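Local coordinates for glycosyl hydrolases family 31 family protein (Aspergillus niger, PDB 6DRU) that releases alpha-xylose from the non-reducing terminal glucose of xyloglucan oligosaccharides, acting as a family 31 glycoside hydrolase, at residues A[20-32]-A[49-63]. Residues are numbered along the deposited sequence; the frame is centred on the assembly and turned at random.
Sequences LIQPFGYDGFRVR and DPPIEGYEDTAHGMS
With CG beside the backbone N (chi1 -48°) and the chain extended beyond it, Gln22 carries its amide to the His60–Ser63 type II' turn; Arg32, whose chain bends at chi3 (-71°), brings its guanidinium alongside. Both residues belong to a beta-hairpin, strands 17-23 and 28-35 of a mixed beta-sheet, and the irregular loop 49-63 packs against one side of this hairpin. Gln22 NE2 donates to Gly61 O (3.0 Å) and to Ser63 O, both close to its amide plane. Arg32 NH2 reaches Gly61 O at 2.8 Å from the opposite face of that carbonyl, and also binds Gln22 OE1, consistent with the modelled orientation of the amide. Long polar side chains suit this place because they span the distance from strands to turn and still bring N-H groups to its carbonyls.

Further along, the Phe24 ring has Arg30 CD over one face and Pro51 CD over the other, both toward its rim. Gly54 CA makes a CH-pi contact over the Tyr26 ring, 3.7 Å from its centroid; glycine suits a position bordered so closely by Gly25 and the Glu56 carboxylate. Asp49 OD1 and OD2 accept from the backbone N of His60 and Gly61, at the start of the turn. His60 NE2 donates to Glu56 OE2, 3.1 Å away in the imidazole plane and nearly straight at 177°.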
loop_
_atom_site.group_PDB
_atom_site.type_symbol
_atom_site.label_atom_id
_atom_site.label_comp_id
_atom_site.label_asym_id
_atom_site.label_seq_id
_atom_site.Cartn_x
_atom_site.Cartn_y
_atom_site.Cartn_z
ATOM N N LEU A 20 9.098 -8.576 -25.578
ATOM C CA LEU A 20 8.653 -8.946 -26.918
ATOM C C LEU A 20 8.826 -7.741 -27.835
ATOM O O LEU A 20 8.083 -6.760 -27.727
ATOM C CB LEU A 20 7.201 -9.420 -26.897
ATOM C CG LEU A 20 6.560 -9.716 -28.253
ATOM C CD1 LEU A 20 7.279 -10.861 -28.944
ATOM C CD2 LEU A 20 5.079 -10.025 -28.095
ATOM N N ILE A 21 9.807 -7.816 -28.732
ATOM C CA ILE A 21 10.094 -6.755 -29.690
ATOM C C ILE A 21 9.625 -7.226 -31.061
ATOM O O ILE A 21 10.045 -8.288 -31.537
ATOM C CB ILE A 21 11.587 -6.401 -29.714
ATOM C CG1 ILE A 21 12.119 -6.229 -28.291
ATOM C CG2 ILE A 21 11.818 -5.134 -30.523
ATOM C CD1 ILE A 21 13.355 -7.054 -28.008
ATOM N N GLN A 22 8.758 -6.439 -31.696
ATOM C CA GLN A 22 8.226 -6.785 -33.003
ATOM C C GLN A 22 8.387 -5.618 -33.966
ATOM O O GLN A 22 8.249 -4.455 -33.566
ATOM C CB GLN A 22 6.739 -7.159 -32.916
ATOM C CG GLN A 22 6.401 -8.145 -31.818
ATOM C CD GLN A 22 4.907 -8.263 -31.593
ATOM O OE1 GLN A 22 4.263 -7.326 -31.121
ATOM N NE2 GLN A 22 4.347 -9.416 -31.937
ATOM N N PRO A 23 8.678 -5.891 -35.237
ATOM C CA PRO A 23 8.576 -4.834 -36.247
ATOM C C PRO A 23 7.132 -4.374 -36.363
ATOM O O PRO A 23 6.203 -5.183 -36.355
ATOM C CB PRO A 23 9.065 -5.517 -37.530
ATOM C CG PRO A 23 8.854 -6.977 -37.284
ATOM C CD PRO A 23 9.092 -7.178 -35.818
ATOM N N PHE A 24 6.946 -3.060 -36.454
ATOM C CA PHE A 24 5.612 -2.472 -36.392
ATOM C C PHE A 24 5.557 -1.279 -37.335
ATOM O O PHE A 24 6.164 -0.240 -37.063
ATOM C CB PHE A 24 5.268 -2.058 -34.961
ATOM C CG PHE A 24 3.821 -2.218 -34.619
ATOM C CD1 PHE A 24 3.310 -3.462 -34.296
ATOM C CD2 PHE A 24 2.971 -1.128 -34.619
ATOM C CE1 PHE A 24 1.974 -3.616 -33.982
ATOM C CE2 PHE A 24 1.635 -1.272 -34.303
ATOM C CZ PHE A 24 1.135 -2.520 -33.985
ATOM N N GLY A 25 4.817 -1.425 -38.430
ATOM C CA GLY A 25 4.715 -0.373 -39.419
ATOM C C GLY A 25 6.034 -0.116 -40.136
ATOM O O GLY A 25 7.014 -0.851 -40.010
ATOM N N TYR A 26 6.034 0.966 -40.910
ATOM C CA TYR A 26 7.228 1.370 -41.640
ATOM C C TYR A 26 8.258 1.937 -40.671
ATOM O O TYR A 26 7.963 2.874 -39.922
ATOM C CB TYR A 26 6.878 2.403 -42.707
ATOM C CG TYR A 26 6.112 1.849 -43.888
ATOM C CD1 TYR A 26 6.498 0.662 -44.495
ATOM C CD2 TYR A 26 5.009 2.518 -44.402
ATOM C CE1 TYR A 26 5.803 0.154 -45.576
ATOM C CE2 TYR A 26 4.308 2.018 -45.482
ATOM C CZ TYR A 26 4.711 0.836 -46.065
ATOM O OH TYR A 26 4.019 0.329 -47.141
ATOM N N ASP A 27 9.463 1.366 -40.688
ATOM C CA ASP A 27 10.602 1.879 -39.923
ATOM C C ASP A 27 10.290 1.978 -38.430
ATOM O O ASP A 27 10.700 2.924 -37.758
ATOM C CB ASP A 27 11.051 3.241 -40.459
ATOM C CG ASP A 27 10.958 3.339 -41.970
ATOM O OD1 ASP A 27 11.707 2.622 -42.666
ATOM O OD2 ASP A 27 10.138 4.145 -42.461
ATOM N N GLY A 28 9.580 0.991 -37.899
ATOM C CA GLY A 28 9.162 1.034 -36.511
ATOM C C GLY A 28 9.325 -0.301 -35.817
ATOM O O GLY A 28 9.252 -1.365 -36.437
ATOM N N PHE A 29 9.559 -0.227 -34.507
ATOM C CA PHE A 29 9.579 -1.388 -33.630
ATOM C C PHE A 29 8.612 -1.163 -32.477
ATOM O O PHE A 29 8.473 -0.038 -31.984
ATOM C CB PHE A 29 10.984 -1.663 -33.082
ATOM C CG PHE A 29 11.861 -2.433 -34.026
ATOM C CD1 PHE A 29 11.497 -3.699 -34.452
ATOM C CD2 PHE A 29 13.052 -1.894 -34.483
ATOM C CE1 PHE A 29 12.303 -4.413 -35.322
ATOM C CE2 PHE A 29 13.862 -2.602 -35.350
ATOM C CZ PHE A 29 13.486 -3.864 -35.770
ATOM N N ARG A 30 7.939 -2.230 -32.058
ATOM C CA ARG A 30 7.068 -2.205 -30.891
ATOM C C ARG A 30 7.661 -3.095 -29.809
ATOM O O ARG A 30 7.978 -4.261 -30.064
ATOM C CB ARG A 30 5.655 -2.672 -31.243
ATOM C CG ARG A 30 4.694 -2.599 -30.071
ATOM C CD ARG A 30 3.342 -3.199 -30.410
ATOM N NE ARG A 30 2.348 -2.871 -29.394
ATOM C CZ ARG A 30 1.130 -3.398 -29.343
ATOM N NH1 ARG A 30 0.751 -4.287 -30.250
ATOM N NH2 ARG A 30 0.291 -3.037 -28.380
ATOM N N VAL A 31 7.811 -2.546 -28.606
ATOM C CA VAL A 31 8.435 -3.243 -27.488
ATOM C C VAL A 31 7.418 -3.374 -26.365
ATOM O O VAL A 31 6.778 -2.388 -25.980
ATOM C CB VAL A 31 9.700 -2.515 -26.999
ATOM C CG1 VAL A 31 10.264 -3.199 -25.766
ATOM C CG2 VAL A 31 10.739 -2.468 -28.101
ATOM N N ARG A 32 7.267 -4.592 -25.848
ATOM C CA ARG A 32 6.412 -4.869 -24.702
ATOM C C ARG A 32 7.174 -5.725 -23.702
ATOM O O ARG A 32 7.887 -6.657 -24.088
ATOM C CB ARG A 32 5.112 -5.565 -25.130
ATOM C CG ARG A 32 4.057 -4.598 -25.643
ATOM C CD ARG A 32 2.800 -5.308 -26.111
ATOM N NE ARG A 32 3.016 -6.047 -27.351
ATOM C CZ ARG A 32 2.049 -6.640 -28.044
ATOM N NH1 ARG A 32 0.794 -6.580 -27.622
ATOM N NH2 ARG A 32 2.338 -7.292 -29.162
ATOM N N ASP A 49 -3.322 -2.027 -34.622
ATOM C CA ASP A 49 -2.654 -3.275 -34.990
ATOM C C ASP A 49 -3.523 -4.012 -36.000
ATOM O O ASP A 49 -4.597 -4.526 -35.626
ATOM C CB ASP A 49 -2.381 -4.147 -33.769
ATOM C CG ASP A 49 -1.508 -5.344 -34.094
ATOM O OD1 ASP A 49 -0.948 -5.386 -35.211
ATOM O OD2 ASP A 49 -1.379 -6.241 -33.232
ATOM N N PRO A 50 -3.118 -4.085 -37.278
ATOM C CA PRO A 50 -1.877 -3.498 -37.790
ATOM C C PRO A 50 -2.002 -1.988 -37.943
ATOM O O PRO A 50 -3.122 -1.481 -37.893
ATOM C CB PRO A 50 -1.709 -4.178 -39.148
ATOM C CG PRO A 50 -3.106 -4.423 -39.598
ATOM C CD PRO A 50 -3.902 -4.726 -38.350
ATOM N N PRO A 51 -0.880 -1.283 -38.092
ATOM C CA PRO A 51 -0.955 0.163 -38.318
ATOM C C PRO A 51 -1.828 0.488 -39.520
ATOM O O PRO A 51 -1.968 -0.315 -40.448
ATOM C CB PRO A 51 0.506 0.560 -38.560
ATOM C CG PRO A 51 1.292 -0.465 -37.821
ATOM C CD PRO A 51 0.511 -1.747 -37.943
ATOM N N ILE A 52 -2.428 1.682 -39.482
ATOM C CA ILE A 52 -3.297 2.148 -40.562
ATOM C C ILE A 52 -2.593 2.044 -41.905
ATOM O O ILE A 52 -3.231 1.836 -42.945
ATOM C CB ILE A 52 -3.760 3.594 -40.274
ATOM C CG1 ILE A 52 -4.767 3.620 -39.125
ATOM C CG2 ILE A 52 -4.373 4.239 -41.508
ATOM C CD1 ILE A 52 -4.956 4.994 -38.525
ATOM N N GLU A 53 -1.268 2.142 -41.899
ATOM C CA GLU A 53 -0.475 2.141 -43.117
ATOM C C GLU A 53 0.890 1.558 -42.788
ATOM O O GLU A 53 1.557 2.028 -41.862
ATOM C CB GLU A 53 -0.366 3.565 -43.667
ATOM C CG GLU A 53 0.858 3.873 -44.492
ATOM C CD GLU A 53 0.933 5.346 -44.831
ATOM O OE1 GLU A 53 -0.114 5.923 -45.195
ATOM O OE2 GLU A 53 2.031 5.932 -44.717
ATOM N N GLY A 54 1.286 0.526 -43.522
ATOM C CA GLY A 54 2.546 -0.138 -43.243
ATOM C C GLY A 54 2.751 -1.314 -44.173
ATOM O O GLY A 54 1.956 -1.567 -45.084
ATOM N N TYR A 55 3.848 -2.032 -43.924
ATOM C CA TYR A 55 4.232 -3.174 -44.745
ATOM C C TYR A 55 3.391 -4.415 -44.477
ATOM O O TYR A 55 3.467 -5.370 -45.257
ATOM C CB TYR A 55 5.706 -3.516 -44.510
ATOM C CG TYR A 55 5.949 -4.241 -43.202
ATOM C CD1 TYR A 55 6.064 -3.540 -42.010
ATOM C CD2 TYR A 55 6.053 -5.627 -43.159
ATOM C CE1 TYR A 55 6.279 -4.199 -40.812
ATOM C CE2 TYR A 55 6.265 -6.292 -41.968
ATOM C CZ TYR A 55 6.379 -5.573 -40.798
ATOM O OH TYR A 55 6.593 -6.234 -39.610
ATOM N N GLU A 56 2.602 -4.430 -43.406
ATOM C CA GLU A 56 1.971 -5.661 -42.960
ATOM C C GLU A 56 0.697 -5.953 -43.741
ATOM O O GLU A 56 0.051 -5.061 -44.299
ATOM C CB GLU A 56 1.646 -5.591 -41.468
ATOM C CG GLU A 56 2.778 -5.073 -40.610
ATOM C CD GLU A 56 2.663 -3.589 -40.331
ATOM O OE1 GLU A 56 1.910 -2.906 -41.056
ATOM O OE2 GLU A 56 3.321 -3.108 -39.383
ATOM N N ASP A 57 0.341 -7.235 -43.772
ATOM C CA ASP A 57 -0.932 -7.691 -44.316
ATOM C C ASP A 57 -1.976 -7.943 -43.242
ATOM O O ASP A 57 -3.169 -7.748 -43.492
ATOM C CB ASP A 57 -0.732 -8.976 -45.130
ATOM C CG ASP A 57 0.201 -8.779 -46.307
ATOM O OD1 ASP A 57 1.104 -9.620 -46.496
ATOM O OD2 ASP A 57 0.063 -7.760 -47.016
ATOM N N THR A 58 -1.553 -8.368 -42.053
ATOM C CA THR A 58 -2.462 -8.666 -40.958
ATOM C C THR A 58 -1.839 -8.191 -39.652
ATOM O O THR A 58 -0.692 -7.736 -39.611
ATOM C CB THR A 58 -2.786 -10.163 -40.888
ATOM O OG1 THR A 58 -3.616 -10.422 -39.749
ATOM C CG2 THR A 58 -1.505 -10.978 -40.776
ATOM N N ALA A 59 -2.613 -8.304 -38.576
ATOM C CA ALA A 59 -2.169 -7.827 -37.275
ATOM C C ALA A 59 -1.052 -8.708 -36.726
ATOM O O ALA A 59 -0.975 -9.906 -37.011
ATOM C CB ALA A 59 -3.339 -7.792 -36.293
ATOM N N HIS A 60 -0.181 -8.097 -35.920
ATOM C CA HIS A 60 0.924 -8.841 -35.324
ATOM C C HIS A 60 0.464 -9.654 -34.122
ATOM O O HIS A 60 0.796 -10.838 -33.999
ATOM C CB HIS A 60 2.047 -7.892 -34.904
ATOM C CG HIS A 60 2.649 -7.120 -36.034
ATOM N ND1 HIS A 60 3.682 -7.613 -36.802
ATOM C CD2 HIS A 60 2.380 -5.883 -36.512
ATOM C CE1 HIS A 60 4.014 -6.717 -37.714
ATOM N NE2 HIS A 60 3.242 -5.657 -37.556
ATOM N N GLY A 61 -0.298 -9.033 -33.226
ATOM C CA GLY A 61 -0.643 -9.711 -31.992
ATOM C C GLY A 61 0.597 -9.969 -31.162
ATOM O O GLY A 61 1.505 -9.136 -31.076
ATOM N N MET A 62 0.646 -11.150 -30.549
ATOM C CA MET A 62 1.787 -11.574 -29.753
ATOM C C MET A 62 2.780 -12.419 -30.550
ATOM O O MET A 62 3.635 -13.082 -29.953
ATOM C CB MET A 62 1.303 -12.352 -28.526
ATOM C CG MET A 62 1.900 -11.893 -27.207
ATOM S SD MET A 62 1.221 -10.319 -26.650
ATOM C CE MET A 62 -0.515 -10.738 -26.489
ATOM N N SER A 63 2.694 -12.398 -31.877
ATOM C CA SER A 63 3.474 -13.321 -32.691
ATOM C C SER A 63 4.951 -12.941 -32.706
ATOM O O SER A 63 5.309 -11.760 -32.704
ATOM C CB SER A 63 2.930 -13.353 -34.120
ATOM O OG SER A 63 3.188 -12.130 -34.790
HETATM O O HOH W 1 4.144 2.521 -40.919
#